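Local structure of uncharacterized protein (Enterococcus faecalis, 3L1W) at residues A[61-66]-A[88-93]; A[112-117]-A[125-130]; A[190-195]-A[227-232]. The protein is of unknown function but belongs to the endonuclease/exonuclease/phosphatase family and may have 3'-5'-RNA exonuclease activity. All blocks are in the same frame, centred on the assembly; numbering follows the deposited sequence.

Contacts 1 and 2 are neighbours, their centres about 12 Å apart. Contact 1 joins an end strand of one sheet to strand 83-92 of the other, and contact 2 is the hairpin beside strand 83-92. They meet where Thr88 OG1 probably donates a hydrogen bond to Trp114 O, 2.8 Å away, and both touch one ethanediol, probably from the crystallisation liquor. Contact 3 lies at the far end of the sheet that holds strand 59-64, with its centre about 29 Å from that of contact 1 and 23 Å from that of contact 2. It touches neither, and it borders the second subunit and a bound formic acid.

Contact 1. Residues A[61-66]-A[88-93]; sequences LSAERE and TGYFWL. With EDO (1,2-ethanediol), chain K.
Face-to-face packing between the two sheets of the fold, near the surface, brings Ala63 onto Tyr90 and Arg65 up to Trp92. Strands 61-64 and 88-92 belong to different sheets, run nearly parallel at 18° and approach to 8.1 Å between axes, too far for backbone pairing, so side chains must span the distance. Ala63 puts its CB over the centre of the Tyr90 ring, 3.6 Å from the centroid, in a CH-pi contact. A small methyl suits this spot because it lets the flat ring lie directly on the strand. The ring is brought over it by a chi1 of 68°, which sets Tyr90 CG between its backbone N and carbonyl carbon.

Each strand is outermost in its own sheet, and the pair closes one side of the beta sandwich characteristic of the DNase I-like fold. Strand 61-64 pairs with 73-78 through Leu61 and Ala63, while 88-92 pairs with 111-119 through Gly89 and Phe91.

Farther along, the indole provides a polar link. Trp92 NE1 donates to Arg65 O at 2.8 Å in a nearly straight bond (170°), with the oxygen at the ring edge and in the ring plane. The N-H approaches tilted from the carbonyl plane. Tryptophan suits the position because it combines a broad apolar surface, packed against Ile111 and Pro100, with one donor that reaches the turn after strand 61-64. Glu64 organises that turn: Glu66 N reaches its OE1 at 2.9 Å from above the carboxylate plane, and Gly71 N is a second donor to that oxygen. A water accepts from Glu64 N at 2.9 Å, donates to Glu64 OE2 and makes a weak bond to Tyr90 OH.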
loop_
_atom_site.group_PDB
_atom_site.type_symbol
_atom_site.label_atom_id
_atom_site.label_comp_id
_atom_site.label_asym_id
_atom_site.label_seq_id
_atom_site.Cartn_x
_atom_site.Cartn_y
_atom_site.Cartn_z
ATOM N N LEU A 61 -18.274 -12.952 6.241
ATOM C CA LEU A 61 -18.972 -14.175 5.892
ATOM C C LEU A 61 -17.971 -15.305 6.069
ATOM O O LEU A 61 -16.837 -15.201 5.617
ATOM C CB LEU A 61 -19.385 -14.108 4.426
ATOM C CG LEU A 61 -19.808 -15.416 3.768
ATOM C CD1 LEU A 61 -21.165 -15.863 4.309
ATOM C CD2 LEU A 61 -19.861 -15.225 2.257
ATOM N N SER A 62 -18.368 -16.388 6.727
ATOM C CA SER A 62 -17.423 -17.486 6.913
ATOM C C SER A 62 -18.093 -18.848 6.904
ATOM O O SER A 62 -19.303 -18.959 7.067
ATOM C CB SER A 62 -16.621 -17.325 8.207
ATOM O OG SER A 62 -17.438 -17.540 9.345
ATOM N N ALA A 63 -17.276 -19.877 6.707
ATOM C CA ALA A 63 -17.732 -21.265 6.740
ATOM C C ALA A 63 -16.501 -22.105 7.003
ATOM O O ALA A 63 -15.382 -21.659 6.752
ATOM C CB ALA A 63 -18.371 -21.650 5.417
ATOM N N GLU A 64 -16.677 -23.304 7.538
ATOM C CA GLU A 64 -15.507 -24.123 7.838
ATOM C C GLU A 64 -15.676 -25.552 7.339
ATOM O O GLU A 64 -16.787 -25.979 7.037
ATOM C CB GLU A 64 -15.112 -24.033 9.316
ATOM C CG GLU A 64 -16.232 -24.333 10.283
ATOM C CD GLU A 64 -16.589 -25.798 10.300
ATOM O OE1 GLU A 64 -15.670 -26.621 10.495
ATOM O OE2 GLU A 64 -17.782 -26.119 10.120
ATOM N N ARG A 65 -14.565 -26.275 7.254
ATOM C CA ARG A 65 -14.546 -27.500 6.471
ATOM C C ARG A 65 -14.986 -28.750 7.231
ATOM O O ARG A 65 -15.276 -29.775 6.617
ATOM C CB ARG A 65 -13.170 -27.700 5.822
ATOM C CG ARG A 65 -12.061 -28.046 6.792
ATOM C CD ARG A 65 -10.689 -27.948 6.131
ATOM N NE ARG A 65 -9.664 -28.552 6.974
ATOM C CZ ARG A 65 -8.374 -28.617 6.668
ATOM N NH1 ARG A 65 -7.527 -29.194 7.508
ATOM N NH2 ARG A 65 -7.931 -28.106 5.529
ATOM N N GLU A 66 -15.068 -28.669 8.557
ATOM C CA GLU A 66 -15.477 -29.850 9.325
ATOM C C GLU A 66 -16.988 -29.989 9.420
ATOM O O GLU A 66 -17.505 -31.097 9.534
ATOM C CB GLU A 66 -14.843 -29.863 10.720
ATOM C CG GLU A 66 -13.320 -29.944 10.703
ATOM C CD GLU A 66 -12.802 -31.191 9.998
ATOM O OE1 GLU A 66 -13.476 -32.241 10.070
ATOM O OE2 GLU A 66 -11.718 -31.122 9.379
ATOM N N THR A 88 -25.369 -16.144 -0.366
ATOM C CA THR A 88 -24.105 -16.780 -0.012
ATOM C C THR A 88 -24.292 -18.279 0.172
ATOM O O THR A 88 -25.406 -18.761 0.404
ATOM C CB THR A 88 -23.517 -16.190 1.280
ATOM O OG1 THR A 88 -22.215 -16.743 1.512
ATOM C CG2 THR A 88 -24.416 -16.506 2.465
ATOM N N GLY A 89 -23.197 -19.022 0.073
ATOM C CA GLY A 89 -23.258 -20.441 0.320
ATOM C C GLY A 89 -21.883 -21.055 0.343
ATOM O O GLY A 89 -20.876 -20.378 0.110
ATOM N N TYR A 90 -21.845 -22.345 0.648
ATOM C CA TYR A 90 -20.605 -23.093 0.591
ATOM C C TYR A 90 -20.889 -24.564 0.382
ATOM O O TYR A 90 -22.009 -25.040 0.606
ATOM C CB TYR A 90 -19.773 -22.878 1.853
ATOM C CG TYR A 90 -20.345 -23.466 3.126
ATOM C CD1 TYR A 90 -19.806 -24.621 3.678
ATOM C CD2 TYR A 90 -21.386 -22.840 3.797
ATOM C CE1 TYR A 90 -20.305 -25.153 4.853
ATOM C CE2 TYR A 90 -21.897 -23.369 4.972
ATOM C CZ TYR A 90 -21.349 -24.524 5.493
ATOM O OH TYR A 90 -21.843 -25.054 6.661
ATOM N N PHE A 91 -19.872 -25.281 -0.071
ATOM C CA PHE A 91 -20.023 -26.699 -0.351
ATOM C C PHE A 91 -18.661 -27.364 -0.291
ATOM O O PHE A 91 -17.623 -26.692 -0.344
ATOM C CB PHE A 91 -20.666 -26.917 -1.725
ATOM C CG PHE A 91 -19.964 -26.203 -2.846
ATOM C CD1 PHE A 91 -18.952 -26.823 -3.555
ATOM C CD2 PHE A 91 -20.317 -24.906 -3.192
ATOM C CE1 PHE A 91 -18.306 -26.165 -4.590
ATOM C CE2 PHE A 91 -19.681 -24.246 -4.225
ATOM C CZ PHE A 91 -18.671 -24.873 -4.928
ATOM N N TRP A 92 -18.680 -28.684 -0.173
ATOM C CA TRP A 92 -17.465 -29.480 -0.118
ATOM C C TRP A 92 -16.989 -29.848 -1.517
ATOM O O TRP A 92 -17.790 -30.075 -2.431
ATOM C CB TRP A 92 -17.687 -30.722 0.761
ATOM C CG TRP A 92 -17.620 -30.344 2.201
ATOM C CD1 TRP A 92 -16.518 -30.396 3.005
ATOM C CD2 TRP A 92 -18.672 -29.787 2.997
ATOM N NE1 TRP A 92 -16.825 -29.923 4.259
ATOM C CE2 TRP A 92 -18.141 -29.541 4.280
ATOM C CE3 TRP A 92 -20.019 -29.485 2.754
ATOM C CZ2 TRP A 92 -18.906 -29.014 5.320
ATOM C CZ3 TRP A 92 -20.779 -28.960 3.788
ATOM C CH2 TRP A 92 -20.219 -28.730 5.056
ATOM N N LEU A 93 -15.673 -29.874 -1.687
ATOM C CA LEU A 93 -15.081 -30.188 -2.973
ATOM C C LEU A 93 -14.920 -31.694 -3.107
ATOM O O LEU A 93 -13.801 -32.219 -3.145
ATOM C CB LEU A 93 -13.736 -29.464 -3.127
ATOM C CG LEU A 93 -13.757 -27.961 -2.824
ATOM C CD1 LEU A 93 -12.430 -27.313 -3.229
ATOM C CD2 LEU A 93 -14.897 -27.246 -3.521
HETATM C C1 EDO K . -24.525 -24.957 -3.996
HETATM O O1 EDO K . -25.043 -24.357 -5.194
HETATM C C2 EDO K . -23.383 -24.098 -3.471
HETATM O O2 EDO K . -23.587 -23.731 -2.102
HETATM O O HOH W 1 -19.397 -23.714 8.597
#

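Contact 2. Residues A[112-117]-A[125-130]; sequences ALWGLF and PFLVIN. With EDO (1,2-ethanediol), chain K.
Phe117 CG stands anti to its carbonyl carbon (chi1 -71°), whereas Phe126 CG is swung between its own backbone N and carbonyl carbon (chi1 64°), and these two choices let Phe126 fold back over the neighbouring strand. Phe117 CB then lies over one face of the Phe126 ring, toward its rim, 3.4 Å from Phe126 CZ. The two rings are roughly parallel but slid so far apart that they barely overlap, so the contact is a CH-pi one more than a ring stack. The Phe117 ring turns instead to Val128, its CD1 meeting Val128 CG2 at 3.7 Å.

Strands 112-117 and 126-130 form an antiparallel beta hairpin within one sheet of the sandwich. Gly115 and Val128 are a hydrogen-bonded pair, linked by Val128 N to Gly115 O at 2.8 Å and Gly115 N to Val128 O at 2.9 Å. Phe117 and Phe126 make a second such pair, again with two bonds. Gly115 carries no side chain, and Phe117 CE1 occupies the space beside its CA, where one would clash.

On the other face lie Trp114, Leu127 and Ile129, covered by helix 153-158, and Leu116, which meets Tyr159. Leu127 CD1 approaches Trp114 CE3 obliquely at 3.9 Å, and Leu116 CG lies alongside Pro125 CB at the same separation. The indole leads away from the hairpin, and Trp114 NE1 gives a straight hydrogen bond of 2.9 Å to ethanediol O2, in the ring plane.

Asn130 is a buried amide in a mostly apolar hairpin: ND2 donates to Ile41 O and OD1 accepts from Gln42 NE2, both on strand 38-44 of the opposing sheet. The amide thus has both ends engaged, which fixes its flip and ties the hairpin across the sandwich by directed bonds.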
loop_
_atom_site.group_PDB
_atom_site.type_symbol
_atom_site.label_atom_id
_atom_site.label_comp_id
_atom_site.label_asym_id
_atom_site.label_seq_id
_atom_site.Cartn_x
_atom_site.Cartn_y
_atom_site.Cartn_z
ATOM N N ALA A 112 -15.525 -24.729 -0.709
ATOM C CA ALA A 112 -15.515 -23.433 -1.365
ATOM C C ALA A 112 -16.598 -22.594 -0.725
ATOM O O ALA A 112 -17.671 -23.093 -0.372
ATOM C CB ALA A 112 -15.752 -23.568 -2.861
ATOM N N LEU A 113 -16.302 -21.308 -0.575
ATOM C CA LEU A 113 -17.235 -20.352 0.002
ATOM C C LEU A 113 -17.502 -19.320 -1.079
ATOM O O LEU A 113 -16.565 -18.773 -1.659
ATOM C CB LEU A 113 -16.594 -19.674 1.223
ATOM C CG LEU A 113 -17.355 -18.516 1.886
ATOM C CD1 LEU A 113 -18.721 -18.971 2.402
ATOM C CD2 LEU A 113 -16.536 -17.838 3.004
ATOM N N TRP A 114 -18.770 -19.043 -1.360
ATOM C CA TRP A 114 -19.088 -18.065 -2.395
ATOM C C TRP A 114 -20.108 -17.034 -1.910
ATOM O O TRP A 114 -20.829 -17.252 -0.921
ATOM C CB TRP A 114 -19.589 -18.780 -3.661
ATOM C CG TRP A 114 -20.848 -19.566 -3.412
ATOM C CD1 TRP A 114 -20.940 -20.877 -3.043
ATOM C CD2 TRP A 114 -22.194 -19.078 -3.497
ATOM N NE1 TRP A 114 -22.260 -21.233 -2.889
ATOM C CE2 TRP A 114 -23.047 -20.147 -3.166
ATOM C CE3 TRP A 114 -22.755 -17.838 -3.816
ATOM C CZ2 TRP A 114 -24.437 -20.015 -3.150
ATOM C CZ3 TRP A 114 -24.130 -17.708 -3.801
ATOM C CH2 TRP A 114 -24.958 -18.791 -3.472
ATOM N N GLY A 115 -20.147 -15.904 -2.606
ATOM C CA GLY A 115 -21.135 -14.874 -2.342
ATOM C C GLY A 115 -21.557 -14.194 -3.625
ATOM O O GLY A 115 -20.742 -13.993 -4.536
ATOM N N LEU A 116 -22.841 -13.864 -3.708
ATOM C CA LEU A 116 -23.351 -13.039 -4.790
ATOM C C LEU A 116 -23.486 -11.640 -4.215
ATOM O O LEU A 116 -24.159 -11.440 -3.199
ATOM C CB LEU A 116 -24.703 -13.564 -5.279
ATOM C CG LEU A 116 -25.222 -12.949 -6.580
ATOM C CD1 LEU A 116 -24.322 -13.342 -7.756
ATOM C CD2 LEU A 116 -26.665 -13.369 -6.834
ATOM N N PHE A 117 -22.818 -10.683 -4.852
ATOM C CA PHE A 117 -22.707 -9.328 -4.329
ATOM C C PHE A 117 -23.237 -8.317 -5.333
ATOM O O PHE A 117 -23.381 -8.618 -6.521
ATOM C CB PHE A 117 -21.242 -8.992 -4.025
ATOM C CG PHE A 117 -20.677 -9.729 -2.837
ATOM C CD1 PHE A 117 -20.053 -10.958 -2.994
ATOM C CD2 PHE A 117 -20.778 -9.188 -1.561
ATOM C CE1 PHE A 117 -19.535 -11.636 -1.897
ATOM C CE2 PHE A 117 -20.260 -9.859 -0.460
ATOM C CZ PHE A 117 -19.637 -11.075 -0.627
ATOM N N PRO A 125 -25.633 -7.963 -10.210
ATOM C CA PRO A 125 -24.850 -8.726 -9.236
ATOM C C PRO A 125 -23.579 -9.291 -9.852
ATOM O O PRO A 125 -23.466 -9.403 -11.076
ATOM C CB PRO A 125 -25.781 -9.891 -8.872
ATOM C CG PRO A 125 -27.121 -9.535 -9.414
ATOM C CD PRO A 125 -26.861 -8.671 -10.598
ATOM N N PHE A 126 -22.625 -9.641 -8.997
ATOM C CA PHE A 126 -21.464 -10.412 -9.424
ATOM C C PHE A 126 -21.172 -11.520 -8.420
ATOM O O PHE A 126 -21.555 -11.432 -7.246
ATOM C CB PHE A 126 -20.236 -9.522 -9.627
ATOM C CG PHE A 126 -19.753 -8.845 -8.372
ATOM C CD1 PHE A 126 -20.332 -7.656 -7.945
ATOM C CD2 PHE A 126 -18.717 -9.386 -7.627
ATOM C CE1 PHE A 126 -19.885 -7.023 -6.792
ATOM C CE2 PHE A 126 -18.259 -8.763 -6.475
ATOM C CZ PHE A 126 -18.849 -7.576 -6.051
ATOM N N LEU A 127 -20.497 -12.562 -8.892
ATOM C CA LEU A 127 -20.188 -13.723 -8.069
ATOM C C LEU A 127 -18.740 -13.702 -7.588
ATOM O O LEU A 127 -17.821 -13.447 -8.375
ATOM C CB LEU A 127 -20.444 -15.003 -8.876
ATOM C CG LEU A 127 -20.106 -16.329 -8.204
ATOM C CD1 LEU A 127 -20.975 -16.553 -6.980
ATOM C CD2 LEU A 127 -20.287 -17.471 -9.202
ATOM N N VAL A 128 -18.543 -13.959 -6.293
ATOM C CA VAL A 128 -17.192 -14.145 -5.738
ATOM C C VAL A 128 -17.046 -15.582 -5.239
ATOM O O VAL A 128 -17.897 -16.069 -4.495
ATOM C CB VAL A 128 -16.935 -13.191 -4.572
ATOM C CG1 VAL A 128 -15.566 -13.476 -3.934
ATOM C CG2 VAL A 128 -17.026 -11.739 -5.034
ATOM N N ILE A 129 -15.974 -16.262 -5.649
ATOM C CA ILE A 129 -15.717 -17.634 -5.217
ATOM C C ILE A 129 -14.354 -17.676 -4.537
ATOM O O ILE A 129 -13.347 -17.364 -5.154
ATOM C CB ILE A 129 -15.690 -18.620 -6.408
ATOM C CG1 ILE A 129 -16.981 -18.520 -7.239
ATOM C CG2 ILE A 129 -15.477 -20.044 -5.911
ATOM C CD1 ILE A 129 -16.924 -19.296 -8.564
ATOM N N ASN A 130 -14.343 -18.055 -3.262
ATOM C CA ASN A 130 -13.122 -18.144 -2.462
ATOM C C ASN A 130 -12.538 -19.541 -2.615
ATOM O O ASN A 130 -13.151 -20.523 -2.194
ATOM C CB ASN A 130 -13.446 -17.861 -0.993
ATOM C CG ASN A 130 -12.202 -17.732 -0.128
ATOM O OD1 ASN A 130 -11.132 -18.215 -0.489
ATOM N ND2 ASN A 130 -12.348 -17.088 1.026
HETATM C C1 EDO K . -24.525 -24.957 -3.996
HETATM O O1 EDO K . -25.043 -24.357 -5.194
HETATM C C2 EDO K . -23.383 -24.098 -3.471
HETATM O O2 EDO K . -23.587 -23.731 -2.102
#

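Contact 3. Residues A[190-195]-A[227-232]; sequences ATHYGP and TASLTD. With FMT (formic acid), chain T.
His192 reaches across to Thr227 and Ser229 from a strand that pairs in parallel with 227-229. With CG anti to the backbone N (chi1 -178°), the imidazole extends over the second strand, and its ND1 meets Thr227 OG1 at 2.7 Å, either atom being a possible donor. Thr227 turns that hydroxyl between its own backbone N and carbonyl carbon (chi1 55°), which presents it at the ring edge. Threonine suits the site: the side chain packs on Ala247, while OG1 also meets a water at 3.0 Å.

The far side of the imidazole is engaged too. His192 NE2 donates to Pro195 O at 2.9 Å; the oxygen lies in the ring plane, though the N-H comes from above the carbonyl plane. Ser229 OG donates to the same Pro195 O at 2.8 Å, nearly along the C=O axis. Gly194 carries the chain past Ser229 at a positive phi (89°); a side chain here would run into Ser229 O and the preceding carbonyl oxygen.

These are the last two strands at one end of a sheet in the DNase I-like sandwich, with 191-193 outermost. Tyr193 N donates to Thr227 O, and Ser229 N to Tyr193 O, both at 2.9 Å. On the face opposite His192, Tyr193 CB packs against Ala228 CB at 3.9 Å, and the phenol leads away to the second subunit. There its ring stacks on Phe33 and its OH bonds Asp232 OD2, both of that subunit. A formic acid, over one face of Tyr193, is hydrogen-bonded to Thr231 OG1 and to Ser233 N of the second subunit.

Held at both nitrogens, the imidazole has its rotation fixed, and the two donors at Pro195 O would polarise that carbonyl and secure the chain just after the edge strand.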
loop_
_atom_site.group_PDB
_atom_site.type_symbol
_atom_site.label_atom_id
_atom_site.label_comp_id
_atom_site.label_asym_id
_atom_site.label_seq_id
_atom_site.Cartn_x
_atom_site.Cartn_y
_atom_site.Cartn_z
ATOM N N ALA A 190 -2.975 -6.279 -16.978
ATOM C CA ALA A 190 -2.646 -4.870 -16.821
ATOM C C ALA A 190 -1.282 -4.757 -16.169
ATOM O O ALA A 190 -0.497 -5.703 -16.209
ATOM C CB ALA A 190 -3.712 -4.167 -15.985
ATOM N N THR A 191 -0.996 -3.604 -15.575
ATOM C CA THR A 191 0.258 -3.422 -14.859
ATOM C C THR A 191 0.202 -4.152 -13.517
ATOM O O THR A 191 -0.808 -4.095 -12.816
ATOM C CB THR A 191 0.551 -1.928 -14.626
ATOM O OG1 THR A 191 0.412 -1.218 -15.863
ATOM C CG2 THR A 191 1.961 -1.734 -14.086
ATOM N N HIS A 192 1.282 -4.858 -13.184
ATOM C CA HIS A 192 1.376 -5.569 -11.910
ATOM C C HIS A 192 2.470 -4.970 -11.031
ATOM O O HIS A 192 3.607 -4.821 -11.471
ATOM C CB HIS A 192 1.664 -7.055 -12.116
ATOM C CG HIS A 192 1.713 -7.832 -10.838
ATOM N ND1 HIS A 192 0.577 -8.201 -10.149
ATOM C CD2 HIS A 192 2.759 -8.272 -10.098
ATOM C CE1 HIS A 192 0.922 -8.861 -9.057
ATOM N NE2 HIS A 192 2.240 -8.908 -8.997
ATOM N N TYR A 193 2.118 -4.639 -9.790
ATOM C CA TYR A 193 3.055 -4.013 -8.863
ATOM C C TYR A 193 3.483 -5.052 -7.842
ATOM O O TYR A 193 2.653 -5.804 -7.334
ATOM C CB TYR A 193 2.391 -2.814 -8.166
ATOM C CG TYR A 193 3.293 -2.084 -7.190
ATOM C CD1 TYR A 193 4.433 -1.430 -7.632
ATOM C CD2 TYR A 193 2.993 -2.040 -5.829
ATOM C CE1 TYR A 193 5.262 -0.755 -6.751
ATOM C CE2 TYR A 193 3.820 -1.373 -4.929
ATOM C CZ TYR A 193 4.950 -0.728 -5.399
ATOM O OH TYR A 193 5.796 -0.068 -4.538
ATOM N N GLY A 194 4.779 -5.114 -7.554
ATOM C CA GLY A 194 5.291 -6.091 -6.616
ATOM C C GLY A 194 5.674 -7.396 -7.292
ATOM O O GLY A 194 5.658 -7.508 -8.523
ATOM N N PRO A 195 6.020 -8.404 -6.490
ATOM C CA PRO A 195 6.441 -9.681 -7.071
ATOM C C PRO A 195 5.273 -10.412 -7.735
ATOM O O PRO A 195 4.127 -10.253 -7.309
ATOM C CB PRO A 195 6.950 -10.461 -5.855
ATOM C CG PRO A 195 6.176 -9.907 -4.701
ATOM C CD PRO A 195 5.983 -8.434 -5.015
ATOM N N THR A 227 -2.994 -4.861 -10.825
ATOM C CA THR A 227 -2.905 -5.884 -9.797
ATOM C C THR A 227 -1.654 -5.605 -8.978
ATOM O O THR A 227 -0.770 -4.874 -9.425
ATOM C CB THR A 227 -2.822 -7.306 -10.389
ATOM O OG1 THR A 227 -1.731 -7.375 -11.316
ATOM C CG2 THR A 227 -4.119 -7.667 -11.130
ATOM N N ALA A 228 -1.588 -6.177 -7.780
ATOM C CA ALA A 228 -0.393 -6.037 -6.943
ATOM C C ALA A 228 -0.250 -7.179 -5.953
ATOM O O ALA A 228 -1.244 -7.727 -5.471
ATOM C CB ALA A 228 -0.414 -4.699 -6.192
ATOM N N SER A 229 0.996 -7.528 -5.647
ATOM C CA SER A 229 1.304 -8.399 -4.515
ATOM C C SER A 229 1.870 -7.490 -3.432
ATOM O O SER A 229 2.826 -6.754 -3.685
ATOM C CB SER A 229 2.342 -9.452 -4.901
ATOM O OG SER A 229 1.802 -10.385 -5.825
ATOM N N LEU A 230 1.298 -7.543 -2.231
ATOM C CA LEU A 230 1.612 -6.556 -1.194
ATOM C C LEU A 230 2.665 -7.087 -0.221
ATOM O O LEU A 230 2.457 -8.101 0.432
ATOM C CB LEU A 230 0.329 -6.189 -0.435
ATOM C CG LEU A 230 -0.798 -5.698 -1.354
ATOM C CD1 LEU A 230 -2.069 -5.422 -0.565
ATOM C CD2 LEU A 230 -0.356 -4.439 -2.120
ATOM N N THR A 231 3.806 -6.404 -0.140
ATOM C CA THR A 231 4.943 -6.897 0.644
ATOM C C THR A 231 5.046 -6.270 2.034
ATOM O O THR A 231 6.123 -6.252 2.640
ATOM C CB THR A 231 6.289 -6.707 -0.118
ATOM O OG1 THR A 231 6.522 -5.316 -0.349
ATOM C CG2 THR A 231 6.243 -7.437 -1.472
ATOM N N ASP A 232 3.925 -5.759 2.537
ATOM C CA ASP A 232 3.873 -5.194 3.889
ATOM C C ASP A 232 4.576 -6.103 4.887
ATOM O O ASP A 232 4.374 -7.326 4.889
ATOM C CB ASP A 232 2.425 -5.040 4.356
ATOM C CG ASP A 232 1.593 -4.174 3.443
ATOM O OD1 ASP A 232 1.761 -4.258 2.205
ATOM O OD2 ASP A 232 0.741 -3.423 3.969
HETATM C C FMT T . 6.545 -3.560 -3.605
HETATM O O1 FMT T . 7.005 -3.909 -4.692
HETATM O O2 FMT T . 6.851 -4.063 -2.519
HETATM O O HOH W 2 -2.556 -6.706 -14.108
#